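Local coordinates for Nsp15 (Middle East respiratory syndrome-related coronavirus, PDB 5YVD), which acts as a coronavirus endoribonuclease, probably cutting RNA at uridylates through its C-terminal EndoU domain and working as a hexamer, at residues Asp209-Asp214 / Gly250-Gln255; Gln193-Ser198 / Val291-Leu296; Glu257-Met262 / Glu279-Ala284; Leu224-Phe229 / Asp332-Thr337; Asp68-His73 / Lys267-Ile272. All coordinates share one frame; numbering follows the deposited sequence.

Interaction 1: Asp209-Asp214 / Gly250-Gln255; sequences DFLSFD and GLYKRQ. Unlike the reference sequence in segment 250-255: R254 (reference Lys).
The aliphatic arm of K253 lies against F210 and L211 in a partly buried helix-to-helix packing contact, where the C-terminal end of helix 205-212 meets helix 248-255. L211 and K253 have the nearest CA atoms, 6.0 Å apart. K253 leaves its helix toward the other one with its first three torsions all extended. That straight run brings CD within 3.8 Å of F210 CE2 and lays CE 3.4 Å from F210 O and 3.8 Å from L211 O; the bend at chi4 (-65°) turns NZ alone. Those two carbonyls belong to the last turn of helix 205-212, since F213 is the first residue to leave helical geometry, and the nearby lysine charge may be favoured by the partial negative charge of that helix end.

The F210 ring also reaches the second helix. With CG anti to the backbone N (chi1 -178°), the ring turns its edge to the backbone of G250, CE2 standing 3.7 Å from G250 CA. L211 fills the other part of the interface. Its CD2 sits 3.9 Å from K253 CB and 4.0 Å from Y252 CD1, where the methyl lies at the edge of the tyrosine ring. L211 and K253 lie side by side, running antiparallel.

Further aromatics extend the packing: F218 meets F210 edge-to-face, and F200 stacks on Y252. This is helix-to-helix packing within the EndoU domain, mainly apolar, with the lysine stem laid across the last turn of helix 205-212 and a glycine at the point where the phenylalanine edge meets backbone.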
# COMPACT_ATOMS: atom_id res chain seq x y z
N ASP A 209 23.95 46.00 0.41
CA ASP A 209 23.23 47.20 0.07
C ASP A 209 21.92 46.78 -0.59
O ASP A 209 20.85 47.32 -0.30
CB ASP A 209 24.07 48.10 -0.86
CG ASP A 209 25.23 48.81 -0.14
OD1 ASP A 209 25.31 48.78 1.11
OD2 ASP A 209 26.04 49.43 -0.85
N PHE A 210 22.00 45.76 -1.45
CA PHE A 210 20.85 45.34 -2.18
C PHE A 210 19.71 45.00 -1.24
O PHE A 210 18.55 45.39 -1.47
CB PHE A 210 21.15 44.15 -3.09
CG PHE A 210 19.96 43.72 -3.91
CD1 PHE A 210 19.63 44.38 -5.07
CD2 PHE A 210 19.14 42.69 -3.49
CE1 PHE A 210 18.52 43.99 -5.83
CE2 PHE A 210 18.05 42.29 -4.23
CZ PHE A 210 17.73 42.95 -5.41
N LEU A 211 20.02 44.29 -0.17
CA LEU A 211 18.98 43.80 0.73
C LEU A 211 18.36 44.88 1.57
O LEU A 211 17.24 44.70 2.02
CB LEU A 211 19.51 42.71 1.65
CG LEU A 211 19.97 41.49 0.87
CD1 LEU A 211 20.61 40.51 1.84
CD2 LEU A 211 18.78 40.89 0.14
N SER A 212 19.09 45.99 1.78
CA SER A 212 18.63 47.10 2.63
C SER A 212 18.22 48.36 1.89
O SER A 212 17.40 49.08 2.38
CB SER A 212 19.69 47.48 3.66
OG SER A 212 20.81 48.11 3.03
N PHE A 213 18.79 48.65 0.73
CA PHE A 213 18.54 49.95 0.04
C PHE A 213 17.19 50.06 -0.68
O PHE A 213 16.71 49.11 -1.28
CB PHE A 213 19.61 50.22 -1.03
CG PHE A 213 20.94 50.64 -0.46
CD1 PHE A 213 21.77 51.48 -1.19
CD2 PHE A 213 21.37 50.21 0.80
CE1 PHE A 213 23.00 51.87 -0.67
CE2 PHE A 213 22.60 50.59 1.31
CZ PHE A 213 23.41 51.42 0.58
N ASP A 214 16.60 51.24 -0.65
CA ASP A 214 15.59 51.59 -1.65
C ASP A 214 16.15 51.31 -3.06
O ASP A 214 17.33 51.56 -3.31
CB ASP A 214 15.25 53.06 -1.57
CG ASP A 214 14.10 53.42 -2.48
OD1 ASP A 214 14.31 54.09 -3.51
OD2 ASP A 214 12.99 52.96 -2.19
N GLY A 250 17.09 38.70 -5.25
CA GLY A 250 15.90 39.51 -5.47
C GLY A 250 14.61 38.81 -5.03
O GLY A 250 13.71 39.45 -4.49
N LEU A 251 14.55 37.51 -5.27
CA LEU A 251 13.43 36.70 -4.80
C LEU A 251 13.41 36.62 -3.28
O LEU A 251 12.34 36.74 -2.67
CB LEU A 251 13.47 35.28 -5.41
CG LEU A 251 12.51 34.25 -4.83
CD1 LEU A 251 11.09 34.74 -4.97
CD2 LEU A 251 12.63 32.90 -5.50
N TYR A 252 14.56 36.38 -2.67
CA TYR A 252 14.65 36.35 -1.21
C TYR A 252 14.19 37.68 -0.62
O TYR A 252 13.32 37.72 0.28
CB TYR A 252 16.07 36.07 -0.77
CG TYR A 252 16.35 36.30 0.69
CD1 TYR A 252 17.10 37.37 1.11
CD2 TYR A 252 15.87 35.43 1.66
CE1 TYR A 252 17.37 37.58 2.44
CE2 TYR A 252 16.14 35.62 3.00
CZ TYR A 252 16.88 36.70 3.38
OH TYR A 252 17.15 36.92 4.70
N LYS A 253 14.77 38.77 -1.12
CA LYS A 253 14.48 40.09 -0.56
C LYS A 253 13.01 40.30 -0.60
O LYS A 253 12.40 40.79 0.35
CB LYS A 253 15.16 41.19 -1.37
CG LYS A 253 14.79 42.58 -0.91
CD LYS A 253 15.64 43.63 -1.58
CE LYS A 253 15.18 45.03 -1.20
NZ LYS A 253 13.82 45.30 -1.71
N ARG A 254 12.43 39.90 -1.71
CA ARG A 254 11.04 40.11 -1.96
C ARG A 254 10.18 39.35 -0.98
O ARG A 254 9.33 39.92 -0.32
CB ARG A 254 10.71 39.69 -3.37
CG ARG A 254 9.23 39.70 -3.67
CD ARG A 254 8.70 41.12 -3.64
NE ARG A 254 7.26 41.15 -3.46
CZ ARG A 254 6.55 42.26 -3.37
NH1 ARG A 254 7.12 43.46 -3.47
NH2 ARG A 254 5.24 42.17 -3.18
N GLN A 255 10.41 38.04 -0.89
CA GLN A 255 9.48 37.16 -0.19
C GLN A 255 9.53 37.32 1.34
O GLN A 255 8.55 37.04 2.03
CB GLN A 255 9.70 35.71 -0.59
CG GLN A 255 10.85 35.04 0.10
CD GLN A 255 10.45 34.48 1.43
OE1 GLN A 255 9.32 34.08 1.60
NE2 GLN A 255 11.38 34.45 2.38

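Interaction 2: Gln193-Ser198 / Val291-Leu296; sequences QSRSCS and VIDLKL
R195 and D293 form a side-on salt bridge in which NE and NH2 each hold one carboxylate oxygen. NH2 gives the shorter bond, 2.7 Å to D293 OD2, and NE lies 3.2 Å from D293 OD1, on its syn lone pair. NE also has a weak bond to OD2. The guanidinium and carboxylate planes are 26° apart, so the two groups are nearly coplanar. R195 reaches this pose by folding back at chi3 (-72°), which brings NE over to the acid that its own backbone already touches: R195 N donates to D293 OD1 across 2.8 Å. One carboxylate thus takes the main-chain N-H and the side chain of the same arginine, and that fixes its rotation.

A backbone bond prepares the meeting. Q193 N donates to D293 O over 3.0 Å, and Q193 CB rests 3.5 Å from D293 OD1. D293 carries its CG anti to the backbone N (chi1 175°), which sends the carboxylate toward the loop 193-198.

In the second shell E207 makes a salt bridge to R195 NH1, which also bonds L201 O, so this buried arginine faces two acids, which probably balance its charge. The other oxygen of E207 takes L296 N at the start of helix 296-304, tying the site to that helix.

Loop 193-198 lies ahead of helix 205-212 and packs against the connection through which the chain passes from strand 285-291 into helix 296-304. L248 of helix 248-255 packs on both R195 and D293, and L296 settles on M206 and F210 of helix 205-212.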
# COMPACT_ATOMS: atom_id res chain seq x y z
N GLN A 193 25.46 29.71 -5.71
CA GLN A 193 25.88 29.72 -4.29
C GLN A 193 25.04 28.87 -3.35
O GLN A 193 25.28 28.89 -2.16
CB GLN A 193 25.90 31.16 -3.76
CG GLN A 193 26.89 32.04 -4.47
CD GLN A 193 28.30 31.72 -4.08
OE1 GLN A 193 28.59 31.44 -2.93
NE2 GLN A 193 29.19 31.77 -5.05
N SER A 194 24.06 28.16 -3.89
CA SER A 194 23.31 27.18 -3.11
C SER A 194 22.59 27.77 -1.88
O SER A 194 22.45 27.09 -0.87
CB SER A 194 24.27 26.05 -2.66
OG SER A 194 24.91 25.41 -3.77
N ARG A 195 22.13 29.01 -1.95
CA ARG A 195 21.37 29.60 -0.85
C ARG A 195 19.89 29.38 -1.09
O ARG A 195 19.49 28.89 -2.16
CB ARG A 195 21.66 31.09 -0.73
CG ARG A 195 23.09 31.39 -0.36
CD ARG A 195 23.41 32.87 -0.43
NE ARG A 195 23.48 33.33 -1.81
CZ ARG A 195 24.02 34.48 -2.20
NH1 ARG A 195 24.56 35.30 -1.30
NH2 ARG A 195 24.02 34.81 -3.49
N SER A 196 19.08 29.76 -0.12
CA SER A 196 17.64 29.64 -0.26
C SER A 196 16.94 30.68 0.57
O SER A 196 17.58 31.40 1.32
CB SER A 196 17.17 28.26 0.19
OG SER A 196 17.10 28.22 1.60
N CYS A 197 15.61 30.72 0.47
CA CYS A 197 14.84 31.77 1.13
C CYS A 197 14.79 31.66 2.64
O CYS A 197 14.43 32.63 3.30
CB CYS A 197 13.42 31.84 0.58
SG CYS A 197 13.41 32.80 -0.95
N SER A 198 15.15 30.50 3.17
CA SER A 198 15.20 30.29 4.61
C SER A 198 16.63 30.52 5.12
O SER A 198 16.82 31.19 6.14
CB SER A 198 14.72 28.88 4.96
OG SER A 198 15.71 27.92 4.69
N VAL A 291 15.18 30.83 -11.92
CA VAL A 291 15.96 31.58 -10.95
C VAL A 291 17.34 30.99 -10.73
O VAL A 291 17.48 29.80 -10.51
CB VAL A 291 15.22 31.63 -9.60
CG1 VAL A 291 16.03 32.42 -8.57
CG2 VAL A 291 13.84 32.25 -9.78
N ILE A 292 18.35 31.86 -10.77
CA ILE A 292 19.73 31.49 -10.46
C ILE A 292 20.19 32.26 -9.24
O ILE A 292 19.88 33.44 -9.10
CB ILE A 292 20.68 31.86 -11.60
CG1 ILE A 292 20.04 31.61 -12.95
CG2 ILE A 292 21.98 31.08 -11.50
CD1 ILE A 292 19.83 30.13 -13.25
N ASP A 293 20.94 31.61 -8.38
CA ASP A 293 21.53 32.25 -7.21
C ASP A 293 23.00 32.55 -7.49
O ASP A 293 23.89 31.83 -7.04
CB ASP A 293 21.38 31.34 -5.99
CG ASP A 293 22.08 31.87 -4.78
OD1 ASP A 293 22.38 31.08 -3.88
OD2 ASP A 293 22.32 33.09 -4.69
N LEU A 294 23.26 33.59 -8.26
CA LEU A 294 24.62 34.07 -8.44
C LEU A 294 24.93 35.12 -7.39
O LEU A 294 24.05 35.87 -6.98
CB LEU A 294 24.81 34.69 -9.82
CG LEU A 294 24.61 33.73 -10.98
CD1 LEU A 294 24.34 34.52 -12.26
CD2 LEU A 294 25.81 32.78 -11.12
N LYS A 295 26.19 35.17 -6.99
CA LYS A 295 26.73 36.35 -6.32
C LYS A 295 26.27 37.52 -7.16
O LYS A 295 26.40 37.49 -8.38
CB LYS A 295 28.25 36.27 -6.29
CG LYS A 295 28.93 37.35 -5.46
CD LYS A 295 29.11 36.92 -4.02
CE LYS A 295 30.28 35.96 -3.85
NZ LYS A 295 31.62 36.58 -4.04
N LEU A 296 25.69 38.54 -6.54
CA LEU A 296 25.09 39.64 -7.31
C LEU A 296 26.15 40.40 -8.12
O LEU A 296 25.90 40.79 -9.26
CB LEU A 296 24.35 40.60 -6.39
CG LEU A 296 23.85 41.93 -6.96
CD1 LEU A 296 22.74 41.71 -7.97
CD2 LEU A 296 23.37 42.80 -5.81

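Interaction 3: Glu257-Met262 / Glu279-Ala284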
# COMPACT_ATOMS: atom_id res chain seq x y z
N GLU A 257 9.38 40.03 2.67
CA GLU A 257 8.34 41.02 2.96
C GLU A 257 6.98 40.34 3.19
O GLU A 257 5.99 41.01 3.38
CB GLU A 257 8.23 42.08 1.84
CG GLU A 257 9.47 42.93 1.68
CD GLU A 257 9.45 43.83 0.45
OE1 GLU A 257 8.88 43.45 -0.60
OE2 GLU A 257 10.04 44.93 0.51
N GLY A 258 6.94 39.01 3.10
CA GLY A 258 5.80 38.21 3.57
C GLY A 258 4.62 38.01 2.64
O GLY A 258 3.58 37.46 3.06
N HIS A 259 4.73 38.44 1.39
CA HIS A 259 3.56 38.47 0.52
C HIS A 259 3.75 37.62 -0.74
O HIS A 259 3.26 37.96 -1.84
CB HIS A 259 3.21 39.93 0.19
CG HIS A 259 2.72 40.71 1.36
ND1 HIS A 259 1.74 41.67 1.25
CD2 HIS A 259 3.04 40.68 2.67
CE1 HIS A 259 1.49 42.20 2.43
NE2 HIS A 259 2.27 41.62 3.31
N ILE A 260 4.44 36.49 -0.57
CA ILE A 260 4.80 35.61 -1.68
C ILE A 260 4.57 34.15 -1.38
O ILE A 260 4.96 33.68 -0.31
CB ILE A 260 6.30 35.81 -2.08
CG1 ILE A 260 6.47 37.14 -2.82
CG2 ILE A 260 6.82 34.59 -2.89
CD1 ILE A 260 6.96 37.02 -4.24
N ILE A 261 4.00 33.44 -2.34
CA ILE A 261 3.84 31.98 -2.31
C ILE A 261 4.59 31.35 -3.47
O ILE A 261 4.42 31.74 -4.63
CB ILE A 261 2.38 31.57 -2.54
CG1 ILE A 261 1.54 31.95 -1.34
CG2 ILE A 261 2.28 30.06 -2.77
CD1 ILE A 261 0.17 31.28 -1.35
N MET A 262 5.39 30.33 -3.15
CA MET A 262 6.13 29.60 -4.16
C MET A 262 5.80 28.13 -4.12
O MET A 262 5.41 27.59 -3.10
CB MET A 262 7.61 29.73 -3.90
CG MET A 262 8.14 31.13 -3.95
SD MET A 262 9.64 31.21 -2.98
CE MET A 262 10.72 30.12 -3.89
N GLU A 279 2.16 36.66 -6.06
CA GLU A 279 2.28 37.77 -5.10
C GLU A 279 0.88 38.01 -4.55
O GLU A 279 -0.08 38.12 -5.32
CB GLU A 279 2.82 39.02 -5.78
CG GLU A 279 3.44 40.04 -4.85
CD GLU A 279 2.46 41.06 -4.26
OE1 GLU A 279 1.23 41.01 -4.54
OE2 GLU A 279 2.94 41.92 -3.49
N THR A 280 0.77 38.11 -3.23
CA THR A 280 -0.54 38.05 -2.57
C THR A 280 -1.25 39.42 -2.35
O THR A 280 -2.36 39.47 -1.80
CB THR A 280 -0.46 37.24 -1.26
OG1 THR A 280 0.53 37.80 -0.38
CG2 THR A 280 -0.09 35.79 -1.58
N ASN A 281 -0.63 40.51 -2.80
CA ASN A 281 -1.36 41.77 -2.89
C ASN A 281 -1.93 41.98 -4.28
O ASN A 281 -3.07 42.38 -4.44
CB ASN A 281 -0.47 42.95 -2.58
CG ASN A 281 0.06 42.93 -1.17
OD1 ASN A 281 -0.63 42.55 -0.23
ND2 ASN A 281 1.31 43.32 -1.02
N THR A 282 -1.12 41.71 -5.29
CA THR A 282 -1.46 42.09 -6.65
C THR A 282 -1.99 40.91 -7.45
O THR A 282 -2.44 41.07 -8.59
CB THR A 282 -0.19 42.57 -7.34
OG1 THR A 282 0.65 41.44 -7.57
CG2 THR A 282 0.55 43.57 -6.45
N ALA A 283 -1.89 39.73 -6.88
CA ALA A 283 -2.27 38.52 -7.58
C ALA A 283 -1.43 38.28 -8.83
O ALA A 283 -1.78 37.45 -9.66
CB ALA A 283 -3.76 38.56 -7.91
N ALA A 284 -0.30 38.96 -8.96
CA ALA A 284 0.60 38.72 -10.07
C ALA A 284 1.17 37.30 -9.89
O ALA A 284 1.48 36.86 -8.76
CB ALA A 284 1.71 39.76 -10.10
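H259 meets T280 and N281 through two separate groups, each set by a first torsion. In T280 the hydroxyl takes the crowded position between backbone N and carbonyl carbon (chi1 57°), turning OG1 to H259 O. H259 itself sets CG anti to its carbonyl carbon (chi1 -68°), which brings its ring to N281.

The firm bond is from the backbone: T280 N donates to H259 O over 2.9 Å. T280 OG1 adds a weak bond to the same oxygen at 3.1 Å, and E279 CA makes a CA-H...O contact with it at 3.4 Å. The N281 amide meets the imidazole at its edge, the two planes 66° apart. ND1 of H259 is 2.8 Å from N281 ND2 and 2.9 Å from N281 OD1; these are two weak alternatives, since they depend on whether ND1 carries a proton, which the model does not settle. I261 CG1 touches T280 CG2 more loosely, at 4.2 Å.

E279 shapes the turn that offers these groups. Its OE1 accepts from both N281 N and T282 N, the second at 2.6 Å, which fixes the backbone after the strand. R254 of helix 248-255 forms a salt bridge with OE2, whose exact place is less sure. T282 OG1 then takes A284 N in an ST turn.

N157 and A159 of the second subunit pack on I261 and T280, so the contact also lies at a subunit interface. I260 and E279 form an antiparallel non-hydrogen-bonded pair, joining edge strand 260-263 to the middle strand 273-279 of the three-stranded sheet. Strands 273-279 and 285-291 are themselves a beta hairpin, and the chain turns between them after E279.

Interaction 4: Leu224-Phe229 / Asp332-Thr337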
# COMPACT_ATOMS: atom_id res chain seq x y z
N LEU A 224 23.44 51.20 -12.55
CA LEU A 224 22.63 50.20 -13.27
C LEU A 224 21.44 50.77 -14.06
O LEU A 224 20.58 50.04 -14.50
CB LEU A 224 22.16 49.11 -12.30
CG LEU A 224 23.30 48.33 -11.63
CD1 LEU A 224 22.72 47.51 -10.48
CD2 LEU A 224 24.06 47.43 -12.60
N GLU A 225 21.42 52.07 -14.26
CA GLU A 225 20.35 52.71 -15.01
C GLU A 225 19.97 52.04 -16.35
O GLU A 225 18.82 52.03 -16.71
CB GLU A 225 20.71 54.18 -15.24
CG GLU A 225 20.65 55.04 -13.97
CD GLU A 225 21.97 55.15 -13.22
OE1 GLU A 225 22.85 54.27 -13.36
OE2 GLU A 225 22.15 56.13 -12.47
N ASN A 226 20.93 51.45 -17.07
CA ASN A 226 20.63 50.84 -18.38
C ASN A 226 20.41 49.31 -18.36
O ASN A 226 20.45 48.65 -19.41
CB ASN A 226 21.77 51.16 -19.36
CG ASN A 226 21.81 52.62 -19.78
OD1 ASN A 226 20.93 53.43 -19.45
ND2 ASN A 226 22.84 52.96 -20.54
N TYR A 227 20.15 48.75 -17.18
CA TYR A 227 20.17 47.30 -17.00
C TYR A 227 18.87 46.70 -16.43
O TYR A 227 18.85 45.53 -15.99
CB TYR A 227 21.38 46.94 -16.13
CG TYR A 227 22.67 47.33 -16.79
CD1 TYR A 227 23.22 46.53 -17.78
CD2 TYR A 227 23.30 48.53 -16.49
CE1 TYR A 227 24.39 46.90 -18.43
CE2 TYR A 227 24.48 48.91 -17.13
CZ TYR A 227 25.02 48.09 -18.09
OH TYR A 227 26.18 48.44 -18.73
N ALA A 228 17.80 47.48 -16.45
CA ALA A 228 16.48 47.00 -16.08
C ALA A 228 16.38 46.26 -14.75
O ALA A 228 15.56 45.36 -14.60
CB ALA A 228 15.95 46.10 -17.19
N PHE A 229 17.19 46.63 -13.76
CA PHE A 229 17.19 45.92 -12.48
C PHE A 229 15.80 45.83 -11.87
O PHE A 229 15.47 44.87 -11.17
CB PHE A 229 18.18 46.53 -11.49
CG PHE A 229 19.40 45.71 -11.31
CD1 PHE A 229 19.83 45.35 -10.04
CD2 PHE A 229 20.10 45.23 -12.42
CE1 PHE A 229 20.95 44.54 -9.88
CE2 PHE A 229 21.22 44.42 -12.27
CZ PHE A 229 21.64 44.07 -11.00
N ASP A 332 16.55 50.31 -27.62
CA ASP A 332 17.11 51.66 -27.47
C ASP A 332 18.22 51.67 -26.45
O ASP A 332 18.18 52.44 -25.52
CB ASP A 332 16.04 52.71 -27.08
CG ASP A 332 14.91 52.81 -28.11
OD1 ASP A 332 15.17 53.24 -29.25
OD2 ASP A 332 13.76 52.47 -27.76
N GLY A 333 19.19 50.78 -26.62
CA GLY A 333 20.44 50.85 -25.85
C GLY A 333 20.33 50.52 -24.37
O GLY A 333 21.24 50.84 -23.59
N GLN A 334 19.22 49.88 -24.00
CA GLN A 334 18.95 49.41 -22.63
C GLN A 334 18.48 47.95 -22.66
O GLN A 334 18.11 47.41 -23.70
CB GLN A 334 17.87 50.27 -21.98
CG GLN A 334 18.23 51.73 -21.80
CD GLN A 334 17.09 52.55 -21.19
OE1 GLN A 334 15.94 52.48 -21.63
NE2 GLN A 334 17.42 53.33 -20.17
N VAL A 335 18.52 47.32 -21.50
CA VAL A 335 18.05 45.97 -21.34
C VAL A 335 16.54 46.03 -21.16
O VAL A 335 16.03 46.84 -20.40
CB VAL A 335 18.69 45.34 -20.07
CG1 VAL A 335 18.07 43.98 -19.72
CG2 VAL A 335 20.20 45.22 -20.26
N GLN A 336 15.81 45.18 -21.86
CA GLN A 336 14.39 45.03 -21.56
C GLN A 336 14.31 43.96 -20.49
O GLN A 336 13.81 44.22 -19.40
CB GLN A 336 13.56 44.60 -22.78
CG GLN A 336 13.62 45.50 -24.00
CD GLN A 336 13.06 44.79 -25.24
OE1 GLN A 336 13.69 44.77 -26.31
NE2 GLN A 336 11.90 44.17 -25.09
N THR A 337 14.80 42.76 -20.82
CA THR A 337 14.82 41.62 -19.91
C THR A 337 16.06 40.71 -20.14
O THR A 337 16.72 40.79 -21.17
CB THR A 337 13.51 40.79 -19.97
OG1 THR A 337 13.55 39.74 -18.98
CG2 THR A 337 13.31 40.19 -21.33
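N226 and V335 supply the one hydrogen bond between these segments: V335 N donates to N226 O over 3.1 Å, at an N-H...O angle of 156°. It joins the turn 224-227 to the start of strand 334-340. That turn is a type I beta turn, closed by Y227 N bonding L224 O at 3.0 Å.

The apolar part centres on V335, which points its side chain at the turn. Its CG1 stands anti to the backbone N (chi1 171°) and meets A228 CB at 3.9 Å. The other methyl, CG2, lies against the N226-Y227 backbone, 3.5 Å from N226 O and 3.9 Å from Y227 CA. The same methyl approaches the tyrosine ring on an oblique path, coming to 4.1 Å of Y227 CD1. A228 CB also lies close to V335 O, 3.3 Å away.

Polar side chains meet more loosely at the outer edge. N226 OD1 and Q334 NE2 are 3.6 Å apart, a separation at which no hydrogen bond is assigned, and their amide planes stand 76° to one another.

Around the contact, Y227 packs on L303 and K304 of helix 296-304, while V335 packs on L328 of strand 322-331 and on L308. Just beyond V335, Q336 and T337 both pair with W329 in a classic beta bulge. L224 rests on F218 and I219 of helix 215-221. Through these contacts the loop 224-229 lies against helices 215-221 and 296-304 on the one hand and strand 334-340, an outer strand of the C-terminal sheet, on the other.

Interaction 5: Asp68-His73 / Lys267-Ile272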
# COMPACT_ATOMS: atom_id res chain seq x y z
N ASP A 68 28.49 20.07 -3.79
CA ASP A 68 27.03 20.04 -3.80
C ASP A 68 26.55 19.24 -5.02
O ASP A 68 27.20 19.23 -6.07
CB ASP A 68 26.43 21.46 -3.77
CG ASP A 68 24.92 21.46 -3.53
OD1 ASP A 68 24.36 20.39 -3.15
OD2 ASP A 68 24.29 22.53 -3.72
N PHE A 69 25.41 18.59 -4.88
CA PHE A 69 24.96 17.63 -5.89
C PHE A 69 24.94 18.16 -7.31
O PHE A 69 25.31 17.43 -8.23
CB PHE A 69 23.57 17.10 -5.53
CG PHE A 69 23.51 16.44 -4.19
CD1 PHE A 69 24.05 15.19 -4.01
CD2 PHE A 69 22.97 17.10 -3.10
CE1 PHE A 69 24.03 14.60 -2.78
CE2 PHE A 69 22.94 16.50 -1.86
CZ PHE A 69 23.47 15.24 -1.70
N LYS A 70 24.51 19.40 -7.49
CA LYS A 70 24.41 19.98 -8.83
C LYS A 70 25.76 19.98 -9.56
O LYS A 70 25.79 19.94 -10.79
CB LYS A 70 23.86 21.41 -8.77
CG LYS A 70 24.87 22.44 -8.30
CD LYS A 70 24.28 23.69 -7.69
CE LYS A 70 25.38 24.44 -6.92
NZ LYS A 70 24.90 25.74 -6.37
N LEU A 71 26.87 20.02 -8.82
CA LEU A 71 28.16 19.90 -9.47
C LEU A 71 28.37 18.46 -9.96
O LEU A 71 28.84 18.21 -11.08
CB LEU A 71 29.28 20.33 -8.53
CG LEU A 71 29.26 21.79 -8.03
CD1 LEU A 71 30.59 22.12 -7.37
CD2 LEU A 71 28.97 22.81 -9.12
N LEU A 72 27.99 17.49 -9.14
CA LEU A 72 28.14 16.11 -9.54
C LEU A 72 27.31 15.87 -10.77
O LEU A 72 27.82 15.35 -11.75
CB LEU A 72 27.73 15.18 -8.41
CG LEU A 72 28.44 15.44 -7.07
CD1 LEU A 72 28.11 14.30 -6.11
CD2 LEU A 72 29.95 15.63 -7.20
N HIS A 73 26.05 16.29 -10.73
CA HIS A 73 25.15 16.18 -11.89
C HIS A 73 25.68 16.86 -13.15
O HIS A 73 25.57 16.32 -14.23
CB HIS A 73 23.77 16.73 -11.51
CG HIS A 73 22.83 16.89 -12.67
ND1 HIS A 73 22.38 15.83 -13.41
CD2 HIS A 73 22.22 17.99 -13.17
CE1 HIS A 73 21.54 16.27 -14.34
NE2 HIS A 73 21.43 17.57 -14.21
N LYS A 267 12.20 19.32 -7.27
CA LYS A 267 13.08 19.76 -6.20
C LYS A 267 14.43 19.09 -6.23
O LYS A 267 14.55 17.93 -6.62
CB LYS A 267 12.43 19.52 -4.82
CG LYS A 267 11.18 20.37 -4.61
CD LYS A 267 10.72 20.46 -3.15
CE LYS A 267 9.24 20.87 -3.12
NZ LYS A 267 8.34 19.76 -3.61
N GLY A 268 15.46 19.83 -5.82
CA GLY A 268 16.80 19.29 -5.64
C GLY A 268 17.87 20.23 -6.16
O GLY A 268 17.64 20.94 -7.14
N SER A 269 19.05 20.19 -5.53
CA SER A 269 20.20 20.99 -5.94
C SER A 269 20.33 21.04 -7.45
O SER A 269 20.34 20.00 -8.10
CB SER A 269 21.47 20.44 -5.35
OG SER A 269 22.60 21.18 -5.77
N SER A 270 20.42 22.26 -7.98
CA SER A 270 20.44 22.50 -9.40
C SER A 270 20.91 23.94 -9.69
O SER A 270 20.58 24.88 -8.94
CB SER A 270 19.05 22.25 -10.01
OG SER A 270 19.00 22.55 -11.40
N THR A 271 21.66 24.10 -10.77
CA THR A 271 22.16 25.41 -11.15
C THR A 271 21.03 26.38 -11.42
O THR A 271 21.15 27.56 -11.06
CB THR A 271 23.09 25.33 -12.37
OG1 THR A 271 24.26 24.61 -12.01
CG2 THR A 271 23.52 26.69 -12.80
N ILE A 272 19.94 25.87 -12.03
CA ILE A 272 18.68 26.62 -12.21
C ILE A 272 17.50 25.98 -11.49
O ILE A 272 17.27 24.77 -11.56
CB ILE A 272 18.25 26.68 -13.69
CG1 ILE A 272 19.38 27.20 -14.58
CG2 ILE A 272 16.99 27.52 -13.85
CD1 ILE A 272 19.40 26.55 -15.95
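S269 sets its hydroxyl against the first turn of helix 69-74, so a residue of the EndoU family region serves the N-terminal end of a helix in the middle-domain region. Its OG stands anti to the backbone N (chi1 178°), which carries it across to the helix, where K70 N donates to it over 3.1 Å. D68 holds the N-cap position without a capping bond of its own: its OD1 takes the next N-H, of F69, at 2.7 Å from F69 N and from above the carboxylate plane, and its OD2 is 3.0 Å from S269 OG. The carboxylate is probably stabilised by the positive end of the helix dipole.

K70 runs past the serine. The backbone puts its CB 3.3 Å from S269 OG, and chi1 (76°) turns the rest of the chain past that hydroxyl, with CD 3.6 Å from S269 OG. This extended part lies along the backbone beyond, CD coming to 3.9 Å of S270 C. The ammonium leaves the contact, bonding S194 OG, T192 OG1 and Y153 OH, and S194 OG also bonds D68 OD2. On the other flank F69 CB meets S269 CB at 3.9 Å, and the ring turns its edge to that carbon; H66 and Y155 meet this ring edge-to-face.

T271 is held by D320 and N74 at its hydroxyl. S270 points away from the helix, and its OG donates to I272 O over 2.8 Å.

In the fold
From the N terminus, interaction 5 opens first at 68-73 and closes at 267-272, tying the middle-domain region to the EndoU region. Interaction 2 starts inside that span at 193-198 and ends beyond it at 291-296, so the two cross; they also touch through S194, K70 and D68. Interaction 1 closes a loop of 35 residues, partly helical, nested within both. Interaction 4 opens within interaction 1 and closes near the C terminus, crossing interactions 1, 2 and 5 and joining the turn after helix 215-221 to the last sheet. Interaction 3 follows interaction 1, nests in interactions 2 and 4, and crosses interaction 5; R254 links interactions 1 and 3.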